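Side-chain contacts in nidogen-1 (PDB 1GL4), which binds laminin, collagen IV and perlecan in basement membranes, the part described here being its G2 region, an EGF-like domain joined to a beta-barrel: residues Val140-His145 with Arg173-Pro178; Ala34-Asn39 with Cys43-Ser48; Asp121-Gly126 with Ser247-Ser252; Pro104-Gly109 with Leu267-Ser272; Val209-Pro212 with Ala217-Ser220. One frame throughout, in Å; residues are numbered along the deposited sequence.

Four of the five contacts belong to the GFP-like beta-barrel of the G2 region; contact 2 is the hairpin of the EGF-like domain and the chain leading on from it, its centre about 40 Å from that of contact 1. Contact 4, inside the barrel, touches contact 1 through Ile177 CD1 and Pro104 CG, 3.5 Å apart, while Pro178 links contact 1 to Glu211 of contact 5. Contacts 3 and 4 use the neighbouring strands 248-261 and 266-276. Contact 4 also contains Arg268, involved in perlecan binding, and Gly109 is about 11 Å from the side chains of His77 and Tyr79 of the same site. The side chain of Val44 in contact 2 is about 13 Å from the bound zinc ion.

Contact 1. Residues Val140-His145 with Arg173-Pro178; sequences VTFLGH and RVPQIP
Phe142 and Val174 bring their CA atoms to 7.4 Å, and His145 and Pro175 to 6.8 Å, spacings too wide for backbone pairing, so the two segments meet through side chains. A type II turn runs from Phe142 to His145, closed by His145 N bonding to Phe142 O at 3.0 Å. Gly144, with the positive phi that such a turn demands, takes the bend. The other segment leaves the short strand 173-174 at Pro175.

That proline fills the angle between two rings. Its CD sits over the face of the Phe142 ring, nearly above the centre, 3.5 Å from the centroid and 11° off the normal. Its CG lies over one face of the His145 imidazole, offset toward the rim and 4.0 Å from that centroid. Both aromatic residues place CG anti to the carbonyl carbon (chi1 -65° for Phe142, -59° for His145), which carries the two rings to the same proline across the turn. Val174 adds a flank: its CG1 lies 4.0 Å from Phe142 CE1, the two side chains pointing the same way side by side. Beyond the segments the Phe142 ring also packs on Leu105, and Val174 on Ile60 and Leu149 of adjoining strands.

The chemistry is therefore that of two CH-pi contacts backed by aliphatic packing. The ring hydrogens of a proline, slightly polarised by the adjacent nitrogen at CD, would suit a pi face, and the rigid pyrrolidine presents them without a rotamer to fix; what joins this turn to the neighbouring segment is shape and dispersion.

Contact 2. Residues Ala34-Asn39 with Cys43-Ser48; sequences ANYTGN and CVAEGS
The small C-terminal hairpin of the EGF-like domain, strands 36-38 and 43-45, supplies this contact, and the type II turn from Ala45 to Ser48 leads out of it. Thr37 and Val44 form its hydrogen-bonded pair: Thr37 N reaches Val44 O at 2.8 Å and Val44 N returns to Thr37 O at 2.9 Å. Glu46 N extends the ladder to Asn35 O at 3.1 Å, but from above that carbonyl plane, 39° out of it. Glu46 CG lies 3.3 Å from Asn35 O, and the glutamate chain, extended beyond CG, runs past Asn35 CA.

On the other side of the strands Tyr36, its CG swung to the side of the backbone N (chi1 -75°), spreads one ring face over Ala45 CA, 4.2 Å from the centroid, while Tyr36 CE2 touches Ala45 CB at 3.9 Å. A serine here would probably leave Ala45 without its aromatic cover and His18, which stacks on the tyrosine ring, without its mate.

Cys43 is tied to Cys32 by a disulfide, securing the hairpin to strand 28-32, and Ser48 leads on to barrel strand 49-62, with Met82 packed against both Thr37 and Ser48.

Contact 3. Residues Asp121-Gly126 with Ser247-Ser252; sequences DGFKNG and STQQLS
Gln249 on strand 248-261 of the G2 beta-barrel reaches across to the loop 121-126, which comes after strand 118-119 and leads into helix 126-130. The contact thus joins an end of the barrel wall to the connection that runs past it.

The polar part is a single bond. Gln249 NE2 donates to Lys124 O at 3.1 Å, with an N-H...O angle of 154°, and approaches in the carbonyl plane, although the oxygen lies somewhat out of the plane of the donor amide. The side chain spans the distance because chi1 of -62° turns it from its own carbonyl and it stays extended beyond CG. Lys124 N, by contrast, is buried by the contact and has no partner in the model. Replacing Gln249 by an alanine would probably leave Lys124 O without its side-chain donor and take the Gln249 CG contact from the edge of the Phe123 ring.

The apolar part is edge contact. Phe123 turns its ring so that CD2 meets Gln249 CG at 3.8 Å, with Gln249 CG in the plane of the ring. The glutamine and the phenylalanine run antiparallel past each other, with ring and amide planes 83° apart. Outside the two segments Phe123 packs on Pro277 and Gln249 on Ile275. The lysine itself leads its amine away from strand 248-261, so that its backbone does the work here.

Just beyond, Asn125 caps helix 126-130, its OD1 bonding to Ser128 N and its ND2 to Ala117 O.

Contact 4. Residues Pro104-Gly109 with Leu267-Ser272; sequences PLAPIG and LRYALS
The shortest polar bond of this contact, Gly109 N to Ala106 O at 2.9 Å, lies at helix 107-115, and both residues rest against the ring of Tyr269. This helix belongs to the GFP-like barrel, whose 266-276 strand carries the tyrosine. Leu105 is the centre of an inverse gamma turn, and Leu105 O accepts Ile108 N at 3.0 Å. Leu105 O also comes within 3.4 Å of Tyr269 CZ, obliquely to the ring, so the phenol lies beside this part of the helix.

With CG held beside the backbone N (chi1 -61°), Tyr269 sends its ring inward from the strand. Ala106 CA lies over one face, 3.9 Å from the centroid, 17° off the normal and offset toward the rim, a CH-pi contact made by backbone rather than side chain. Ile108 approaches obliquely with its CB, 3.9 Å from Tyr269 CE1. A CB on Gly109 would point toward the strand, 3.6 Å from Tyr269 CB, close but not a clash.

The hydroxyl end is held outside these segments, by a hydrogen bond to Leu102 O in the loop just before Pro104, so the phenol is fixed at its tip as well as over its face. The strand's other side turns outward, where Arg268, involved in perlecan binding, bonds the backbone of another protein chain and Ala270 packs on an aromatic side chain of that chain. Inside, Ile108 CD1 comes to 3.9 Å from Tyr269 OH.

Contact 5. Residues Val209-Pro212 with Ala217-Ser220; sequences VMEP and AAPS
Glu211 swings CG away from its carbonyl carbon (chi1 -68°) and bends again at CB-CG (chi2 -74°), folding the side chain back across Ala218. The aliphatic part does the touching: Glu211 CG lies 3.6 Å from Ala218 O. The bend also turns the carboxylate toward two polar partners. OE2 bonds to His221 NE2, just past the second segment, while Glu211 OE1 accepts from a water at 3.1 Å that in turn takes the N-H of Ala218.

A second water accepts from Glu211 N at 2.9 Å and donates to Ala218 O at 2.8 Å. This one bridges backbone to backbone, the other side chain to backbone, so that the amide and the carbonyl of Ala218 are each reached through a water.

The first segment takes in the end of strand 198-210 and the second the loop that leads to strand 221-232, in a beta-hairpin of the barrel whose loop sits at the surface. The end-to-end directions of the two segments are 176° apart, nearly antiparallel. Pro178 of a neighbouring segment packs on Glu211. At the strand end Val209 O meets Ser220 CA at 3.4 Å, a C-H...O contact, and Met210 CA and Ser220 CB come to 4.3 Å. Val209 itself is also paired by backbone bonds with His221. At the far end Ala217 CB rests 3.5 Å from Pro212 O.

Contact 1. Residues Val140-His145 with Arg173-Pro178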
# COMPACT_ATOMS: atom_id res chain seq x y z
N VAL A 140 -3.28 -10.71 14.27
CA VAL A 140 -3.13 -9.53 15.10
C VAL A 140 -3.88 -9.71 16.41
O VAL A 140 -5.06 -10.08 16.42
CB VAL A 140 -3.63 -8.25 14.37
CG1 VAL A 140 -5.10 -8.37 14.03
CG2 VAL A 140 -3.38 -7.03 15.24
N THR A 141 -3.18 -9.47 17.51
CA THR A 141 -3.78 -9.58 18.84
C THR A 141 -3.83 -8.18 19.42
O THR A 141 -2.83 -7.46 19.40
CB THR A 141 -2.92 -10.45 19.79
OG1 THR A 141 -2.79 -11.77 19.26
CG2 THR A 141 -3.57 -10.53 21.16
N PHE A 142 -5.00 -7.77 19.90
CA PHE A 142 -5.16 -6.46 20.52
C PHE A 142 -5.02 -6.73 22.02
O PHE A 142 -5.88 -7.37 22.63
CB PHE A 142 -6.54 -5.86 20.22
CG PHE A 142 -6.77 -5.55 18.76
CD1 PHE A 142 -7.00 -6.57 17.84
CD2 PHE A 142 -6.77 -4.23 18.31
CE1 PHE A 142 -7.22 -6.29 16.48
CE2 PHE A 142 -6.99 -3.94 16.95
CZ PHE A 142 -7.21 -4.98 16.04
N LEU A 143 -3.92 -6.26 22.60
CA LEU A 143 -3.65 -6.50 24.01
C LEU A 143 -4.76 -6.03 24.95
O LEU A 143 -5.17 -4.87 24.92
CB LEU A 143 -2.32 -5.85 24.41
CG LEU A 143 -1.12 -6.15 23.50
CD1 LEU A 143 0.16 -5.73 24.21
CD2 LEU A 143 -1.07 -7.64 23.16
N GLY A 144 -5.25 -6.95 25.78
CA GLY A 144 -6.30 -6.62 26.73
C GLY A 144 -7.70 -6.95 26.22
O GLY A 144 -8.68 -6.79 26.94
N HIS A 145 -7.79 -7.43 24.98
CA HIS A 145 -9.08 -7.77 24.38
C HIS A 145 -9.12 -9.24 23.96
O HIS A 145 -8.11 -9.82 23.60
CB HIS A 145 -9.33 -6.84 23.19
CG HIS A 145 -9.33 -5.39 23.56
ND1 HIS A 145 -10.37 -4.80 24.25
CD2 HIS A 145 -8.40 -4.42 23.40
CE1 HIS A 145 -10.08 -3.54 24.49
NE2 HIS A 145 -8.89 -3.28 23.98
N ARG A 173 -12.04 -11.49 15.68
CA ARG A 173 -12.66 -10.46 16.50
C ARG A 173 -11.76 -9.25 16.68
O ARG A 173 -10.55 -9.38 16.85
CB ARG A 173 -13.02 -11.06 17.87
CG ARG A 173 -13.66 -10.09 18.88
CD ARG A 173 -13.99 -10.80 20.19
NE ARG A 173 -14.89 -11.94 20.00
CZ ARG A 173 -16.21 -11.85 19.87
NH1 ARG A 173 -16.81 -10.67 19.92
NH2 ARG A 173 -16.93 -12.94 19.66
N VAL A 174 -12.35 -8.06 16.63
CA VAL A 174 -11.62 -6.81 16.83
C VAL A 174 -12.39 -5.95 17.83
O VAL A 174 -13.62 -6.06 17.94
CB VAL A 174 -11.47 -5.99 15.51
CG1 VAL A 174 -10.67 -6.80 14.48
CG2 VAL A 174 -12.84 -5.62 14.97
N PRO A 175 -11.68 -5.10 18.58
CA PRO A 175 -12.32 -4.23 19.57
C PRO A 175 -13.21 -3.21 18.85
O PRO A 175 -12.97 -2.87 17.69
CB PRO A 175 -11.14 -3.54 20.27
CG PRO A 175 -9.97 -4.46 20.02
CD PRO A 175 -10.21 -4.93 18.61
N GLN A 176 -14.24 -2.71 19.54
CA GLN A 176 -15.14 -1.74 18.93
C GLN A 176 -14.61 -0.31 19.02
O GLN A 176 -14.15 0.13 20.08
CB GLN A 176 -16.51 -1.79 19.60
CG GLN A 176 -17.51 -0.82 19.01
CD GLN A 176 -18.83 -0.85 19.75
OE1 GLN A 176 -18.91 -0.43 20.91
NE2 GLN A 176 -19.86 -1.36 19.10
N ILE A 177 -14.68 0.40 17.90
CA ILE A 177 -14.27 1.80 17.84
C ILE A 177 -15.56 2.59 17.64
O ILE A 177 -16.38 2.23 16.79
CB ILE A 177 -13.27 2.03 16.68
CG1 ILE A 177 -11.90 1.50 17.09
CG2 ILE A 177 -13.20 3.51 16.33
CD1 ILE A 177 -10.81 1.80 16.12
N PRO A 178 -15.77 3.65 18.43
CA PRO A 178 -16.97 4.49 18.33
C PRO A 178 -17.26 5.02 16.93
O PRO A 178 -16.34 5.39 16.21
CB PRO A 178 -16.69 5.63 19.31
CG PRO A 178 -15.81 4.97 20.35
CD PRO A 178 -14.87 4.15 19.49

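Contact 2. Residues Ala34-Asn39 with Cys43-Ser48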
# COMPACT_ATOMS: atom_id res chain seq x y z
N ALA A 34 17.68 -4.98 -17.96
CA ALA A 34 18.00 -3.65 -17.46
C ALA A 34 16.81 -2.69 -17.55
O ALA A 34 16.06 -2.68 -18.53
CB ALA A 34 19.18 -3.08 -18.24
N ASN A 35 16.64 -1.89 -16.50
CA ASN A 35 15.57 -0.90 -16.40
C ASN A 35 14.20 -1.48 -16.04
O ASN A 35 13.16 -0.81 -16.18
CB ASN A 35 15.52 -0.09 -17.70
CG ASN A 35 16.87 0.50 -18.04
OD1 ASN A 35 17.47 1.23 -17.24
ND2 ASN A 35 17.37 0.18 -19.23
N TYR A 36 14.20 -2.73 -15.59
CA TYR A 36 12.98 -3.40 -15.15
C TYR A 36 13.31 -4.07 -13.82
O TYR A 36 14.47 -4.43 -13.58
CB TYR A 36 12.53 -4.46 -16.17
CG TYR A 36 11.90 -3.88 -17.42
CD1 TYR A 36 12.67 -3.22 -18.38
CD2 TYR A 36 10.52 -3.93 -17.61
CE1 TYR A 36 12.08 -2.64 -19.50
CE2 TYR A 36 9.92 -3.35 -18.73
CZ TYR A 36 10.71 -2.70 -19.66
OH TYR A 36 10.12 -2.12 -20.77
N THR A 37 12.32 -4.20 -12.94
CA THR A 37 12.56 -4.85 -11.65
C THR A 37 11.58 -6.00 -11.46
O THR A 37 10.48 -5.99 -12.03
CB THR A 37 12.43 -3.86 -10.46
OG1 THR A 37 11.11 -3.33 -10.41
CG2 THR A 37 13.42 -2.72 -10.62
N GLY A 38 11.97 -7.00 -10.68
CA GLY A 38 11.12 -8.15 -10.45
C GLY A 38 11.96 -9.41 -10.27
O GLY A 38 13.17 -9.32 -10.06
N ASN A 39 11.33 -10.57 -10.37
CA ASN A 39 12.05 -11.83 -10.19
C ASN A 39 12.22 -12.67 -11.46
O ASN A 39 12.46 -13.87 -11.38
CB ASN A 39 11.34 -12.68 -9.13
CG ASN A 39 10.01 -13.23 -9.61
OD1 ASN A 39 9.50 -12.82 -10.65
ND2 ASN A 39 9.45 -14.16 -8.85
N CYS A 43 7.99 -8.86 -14.21
CA CYS A 43 8.84 -7.67 -14.25
C CYS A 43 8.03 -6.41 -14.58
O CYS A 43 7.05 -6.48 -15.32
CB CYS A 43 9.93 -7.82 -15.32
SG CYS A 43 11.00 -9.30 -15.18
N VAL A 44 8.43 -5.27 -14.01
CA VAL A 44 7.76 -3.99 -14.27
C VAL A 44 8.84 -2.93 -14.51
O VAL A 44 9.94 -3.01 -13.95
CB VAL A 44 6.86 -3.54 -13.09
CG1 VAL A 44 5.73 -4.54 -12.89
CG2 VAL A 44 7.67 -3.41 -11.81
N ALA A 45 8.53 -1.94 -15.35
CA ALA A 45 9.47 -0.88 -15.67
C ALA A 45 9.76 0.04 -14.49
O ALA A 45 8.86 0.38 -13.73
CB ALA A 45 8.94 -0.05 -16.84
N GLU A 46 11.02 0.43 -14.34
CA GLU A 46 11.41 1.32 -13.25
C GLU A 46 10.68 2.66 -13.37
O GLU A 46 10.44 3.13 -14.49
CB GLU A 46 12.92 1.55 -13.27
CG GLU A 46 13.74 0.28 -13.17
CD GLU A 46 15.24 0.56 -13.09
OE1 GLU A 46 15.74 1.36 -13.90
OE2 GLU A 46 15.91 -0.04 -12.22
N GLY A 47 10.33 3.25 -12.23
CA GLY A 47 9.64 4.54 -12.21
C GLY A 47 8.21 4.57 -12.74
O GLY A 47 7.62 5.65 -12.92
N SER A 48 7.64 3.40 -12.99
CA SER A 48 6.29 3.33 -13.54
C SER A 48 5.17 3.17 -12.52
O SER A 48 5.38 2.60 -11.44
CB SER A 48 6.20 2.16 -14.52
OG SER A 48 6.27 0.92 -13.83

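Contact 3. Residues Asp121-Gly126 with Ser247-Ser252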
# COMPACT_ATOMS: atom_id res chain seq x y z
N ASP A 121 20.67 1.01 -0.91
CA ASP A 121 21.92 0.25 -0.91
C ASP A 121 21.76 -1.09 -1.61
O ASP A 121 21.33 -1.15 -2.76
CB ASP A 121 22.41 0.03 0.53
CG ASP A 121 22.81 1.33 1.22
OD1 ASP A 121 23.72 2.02 0.72
OD2 ASP A 121 22.21 1.66 2.27
N GLY A 122 22.12 -2.17 -0.92
CA GLY A 122 21.98 -3.49 -1.51
C GLY A 122 20.82 -4.27 -0.93
O GLY A 122 20.99 -5.40 -0.48
N PHE A 123 19.63 -3.66 -0.93
CA PHE A 123 18.44 -4.32 -0.39
C PHE A 123 17.28 -4.32 -1.38
O PHE A 123 17.10 -3.36 -2.13
CB PHE A 123 18.03 -3.66 0.93
CG PHE A 123 19.08 -3.77 2.00
CD1 PHE A 123 20.24 -2.99 1.93
CD2 PHE A 123 18.96 -4.71 3.01
CE1 PHE A 123 21.26 -3.16 2.86
CE2 PHE A 123 19.98 -4.88 3.95
CZ PHE A 123 21.14 -4.11 3.87
N LYS A 124 16.50 -5.40 -1.38
CA LYS A 124 15.38 -5.55 -2.31
C LYS A 124 14.01 -5.45 -1.62
O LYS A 124 13.85 -5.91 -0.49
CB LYS A 124 15.48 -6.90 -3.01
CG LYS A 124 16.81 -7.15 -3.69
CD LYS A 124 16.79 -8.44 -4.48
CE LYS A 124 17.99 -8.50 -5.43
NZ LYS A 124 17.85 -9.62 -6.39
N ASN A 125 13.03 -4.86 -2.31
CA ASN A 125 11.69 -4.76 -1.74
C ASN A 125 10.93 -6.05 -2.02
O ASN A 125 11.45 -6.95 -2.67
CB ASN A 125 10.91 -3.55 -2.30
CG ASN A 125 10.79 -3.56 -3.82
OD1 ASN A 125 10.78 -4.62 -4.45
ND2 ASN A 125 10.69 -2.36 -4.41
N GLY A 126 9.69 -6.13 -1.54
CA GLY A 126 8.89 -7.34 -1.73
C GLY A 126 8.70 -7.82 -3.16
O GLY A 126 8.71 -9.04 -3.41
N SER A 247 19.82 -11.84 5.68
CA SER A 247 19.06 -12.60 6.66
C SER A 247 18.04 -11.72 7.37
O SER A 247 17.02 -12.21 7.87
CB SER A 247 20.01 -13.26 7.67
OG SER A 247 20.97 -12.35 8.15
N THR A 248 18.30 -10.42 7.41
CA THR A 248 17.40 -9.46 8.05
C THR A 248 17.40 -8.12 7.31
O THR A 248 18.46 -7.59 6.99
CB THR A 248 17.81 -9.19 9.51
OG1 THR A 248 17.87 -10.42 10.24
CG2 THR A 248 16.79 -8.27 10.18
N GLN A 249 16.21 -7.60 7.03
CA GLN A 249 16.08 -6.30 6.36
C GLN A 249 15.13 -5.43 7.19
O GLN A 249 14.21 -5.94 7.82
CB GLN A 249 15.53 -6.47 4.94
CG GLN A 249 16.43 -7.31 4.02
CD GLN A 249 15.90 -7.42 2.60
OE1 GLN A 249 16.46 -8.14 1.77
NE2 GLN A 249 14.82 -6.71 2.31
N GLN A 250 15.36 -4.13 7.19
CA GLN A 250 14.52 -3.23 7.98
C GLN A 250 13.60 -2.36 7.13
O GLN A 250 14.05 -1.67 6.21
CB GLN A 250 15.39 -2.34 8.87
CG GLN A 250 14.62 -1.26 9.62
CD GLN A 250 15.52 -0.39 10.48
OE1 GLN A 250 15.37 0.83 10.51
NE2 GLN A 250 16.46 -1.02 11.18
N LEU A 251 12.31 -2.40 7.45
CA LEU A 251 11.33 -1.59 6.73
C LEU A 251 11.03 -0.36 7.59
O LEU A 251 10.64 -0.48 8.76
CB LEU A 251 10.03 -2.37 6.51
CG LEU A 251 8.95 -1.67 5.67
CD1 LEU A 251 9.34 -1.73 4.20
CD2 LEU A 251 7.58 -2.35 5.87
N SER A 252 11.24 0.82 7.02
CA SER A 252 10.98 2.08 7.71
C SER A 252 9.67 2.66 7.16
O SER A 252 9.55 2.89 5.95
CB SER A 252 12.14 3.06 7.50
OG SER A 252 13.34 2.54 8.06

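Contact 4. Residues Pro104-Gly109 with Leu267-Ser272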
# COMPACT_ATOMS: atom_id res chain seq x y z
N PRO A 104 -7.57 0.83 12.63
CA PRO A 104 -6.19 0.60 13.06
C PRO A 104 -5.42 -0.41 12.20
O PRO A 104 -4.19 -0.49 12.28
CB PRO A 104 -6.36 0.07 14.49
CG PRO A 104 -7.71 0.58 14.91
CD PRO A 104 -8.52 0.41 13.66
N LEU A 105 -6.14 -1.16 11.37
CA LEU A 105 -5.52 -2.21 10.55
C LEU A 105 -4.86 -1.79 9.24
O LEU A 105 -5.05 -2.44 8.21
CB LEU A 105 -6.56 -3.30 10.27
CG LEU A 105 -7.32 -3.78 11.52
CD1 LEU A 105 -8.38 -4.80 11.11
CD2 LEU A 105 -6.34 -4.39 12.51
N ALA A 106 -4.06 -0.73 9.29
CA ALA A 106 -3.36 -0.25 8.11
C ALA A 106 -2.53 -1.34 7.41
O ALA A 106 -2.35 -1.30 6.19
CB ALA A 106 -2.46 0.92 8.48
N PRO A 107 -1.99 -2.32 8.17
CA PRO A 107 -1.20 -3.39 7.55
C PRO A 107 -1.94 -4.20 6.49
O PRO A 107 -1.33 -4.98 5.75
CB PRO A 107 -0.79 -4.24 8.75
CG PRO A 107 -0.61 -3.22 9.82
CD PRO A 107 -1.85 -2.35 9.64
N ILE A 108 -3.26 -4.03 6.40
CA ILE A 108 -4.03 -4.72 5.38
C ILE A 108 -3.51 -4.20 4.04
O ILE A 108 -3.31 -4.96 3.09
CB ILE A 108 -5.55 -4.43 5.50
CG1 ILE A 108 -6.14 -5.24 6.65
CG2 ILE A 108 -6.26 -4.77 4.20
CD1 ILE A 108 -7.61 -4.93 6.91
N GLY A 109 -3.27 -2.89 3.98
CA GLY A 109 -2.74 -2.29 2.77
C GLY A 109 -1.23 -2.17 2.86
O GLY A 109 -0.53 -2.11 1.85
N LEU A 267 -13.02 2.49 2.89
CA LEU A 267 -11.93 2.45 3.85
C LEU A 267 -10.65 2.79 3.09
O LEU A 267 -10.38 2.19 2.05
CB LEU A 267 -11.86 1.05 4.46
CG LEU A 267 -10.86 0.67 5.55
CD1 LEU A 267 -11.12 1.47 6.83
CD2 LEU A 267 -11.00 -0.83 5.82
N ARG A 268 -9.87 3.74 3.60
CA ARG A 268 -8.63 4.16 2.94
C ARG A 268 -7.39 4.07 3.84
O ARG A 268 -7.42 4.44 5.01
CB ARG A 268 -8.78 5.60 2.43
CG ARG A 268 -9.90 5.81 1.40
CD ARG A 268 -10.03 7.28 1.00
NE ARG A 268 -11.03 7.50 -0.05
CZ ARG A 268 -10.89 7.10 -1.31
NH1 ARG A 268 -9.79 6.46 -1.69
NH2 ARG A 268 -11.84 7.34 -2.20
N TYR A 269 -6.30 3.55 3.26
CA TYR A 269 -5.02 3.41 3.97
C TYR A 269 -3.90 3.97 3.09
O TYR A 269 -3.86 3.68 1.89
CB TYR A 269 -4.71 1.93 4.24
CG TYR A 269 -5.69 1.17 5.10
CD1 TYR A 269 -6.16 -0.09 4.70
CD2 TYR A 269 -6.08 1.65 6.35
CE1 TYR A 269 -6.98 -0.85 5.52
CE2 TYR A 269 -6.91 0.88 7.19
CZ TYR A 269 -7.35 -0.36 6.76
OH TYR A 269 -8.14 -1.15 7.58
N ALA A 270 -3.00 4.75 3.67
CA ALA A 270 -1.88 5.29 2.90
C ALA A 270 -0.62 5.33 3.77
O ALA A 270 -0.68 5.69 4.94
CB ALA A 270 -2.20 6.70 2.39
N LEU A 271 0.51 4.94 3.19
CA LEU A 271 1.78 4.96 3.91
C LEU A 271 3.02 4.99 3.01
O LEU A 271 2.99 4.54 1.85
CB LEU A 271 1.87 3.79 4.90
CG LEU A 271 1.34 2.37 4.65
CD1 LEU A 271 1.69 1.50 5.86
CD2 LEU A 271 -0.16 2.39 4.46
N SER A 272 4.11 5.53 3.56
CA SER A 272 5.38 5.64 2.84
C SER A 272 6.37 4.60 3.36
O SER A 272 6.47 4.39 4.57
CB SER A 272 5.93 7.05 3.00
OG SER A 272 5.04 7.98 2.38

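Contact 5. Residues Val209-Pro212 with Ala217-Ser220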
# COMPACT_ATOMS: atom_id res chain seq x y z
N VAL A 209 -6.72 6.58 19.42
CA VAL A 209 -8.11 6.74 19.01
C VAL A 209 -8.64 8.10 19.46
O VAL A 209 -8.66 8.41 20.65
CB VAL A 209 -9.03 5.65 19.62
CG1 VAL A 209 -10.48 5.90 19.21
CG2 VAL A 209 -8.59 4.27 19.16
N MET A 210 -9.06 8.92 18.50
CA MET A 210 -9.62 10.24 18.79
C MET A 210 -11.15 10.14 18.74
O MET A 210 -11.71 9.65 17.75
CB MET A 210 -9.13 11.27 17.77
CG MET A 210 -7.62 11.49 17.79
SD MET A 210 -7.11 12.73 16.57
CE MET A 210 -7.43 14.25 17.50
N GLU A 211 -11.80 10.59 19.80
CA GLU A 211 -13.26 10.54 19.91
C GLU A 211 -13.99 11.38 18.85
O GLU A 211 -13.43 12.35 18.33
CB GLU A 211 -13.69 10.99 21.31
CG GLU A 211 -13.29 10.02 22.41
CD GLU A 211 -14.15 8.75 22.42
OE1 GLU A 211 -15.39 8.89 22.42
OE2 GLU A 211 -13.59 7.63 22.42
N PRO A 212 -15.24 11.02 18.52
CA PRO A 212 -16.08 11.70 17.52
C PRO A 212 -15.98 13.22 17.58
O PRO A 212 -16.15 13.82 18.63
CB PRO A 212 -17.48 11.20 17.85
CG PRO A 212 -17.22 9.80 18.29
CD PRO A 212 -16.01 9.95 19.19
N ALA A 217 -16.21 16.48 22.76
CA ALA A 217 -15.36 15.32 22.46
C ALA A 217 -14.40 15.05 23.63
O ALA A 217 -13.65 15.93 24.04
CB ALA A 217 -14.57 15.55 21.18
N ALA A 218 -14.43 13.83 24.15
CA ALA A 218 -13.58 13.45 25.27
C ALA A 218 -12.12 13.25 24.86
O ALA A 218 -11.82 13.11 23.67
CB ALA A 218 -14.11 12.18 25.92
N PRO A 219 -11.20 13.23 25.84
CA PRO A 219 -9.77 13.05 25.57
C PRO A 219 -9.45 11.76 24.79
O PRO A 219 -10.14 10.76 24.93
CB PRO A 219 -9.16 13.04 26.97
CG PRO A 219 -10.07 13.99 27.72
CD PRO A 219 -11.43 13.54 27.26
N SER A 220 -8.40 11.81 23.98
CA SER A 220 -7.99 10.65 23.18
C SER A 220 -7.38 9.55 24.05
O SER A 220 -6.99 9.80 25.19
CB SER A 220 -6.97 11.09 22.12
OG SER A 220 -5.79 11.59 22.72
O HOH W 1 -10.31 12.63 21.32
O HOH W 2 -16.43 11.70 23.25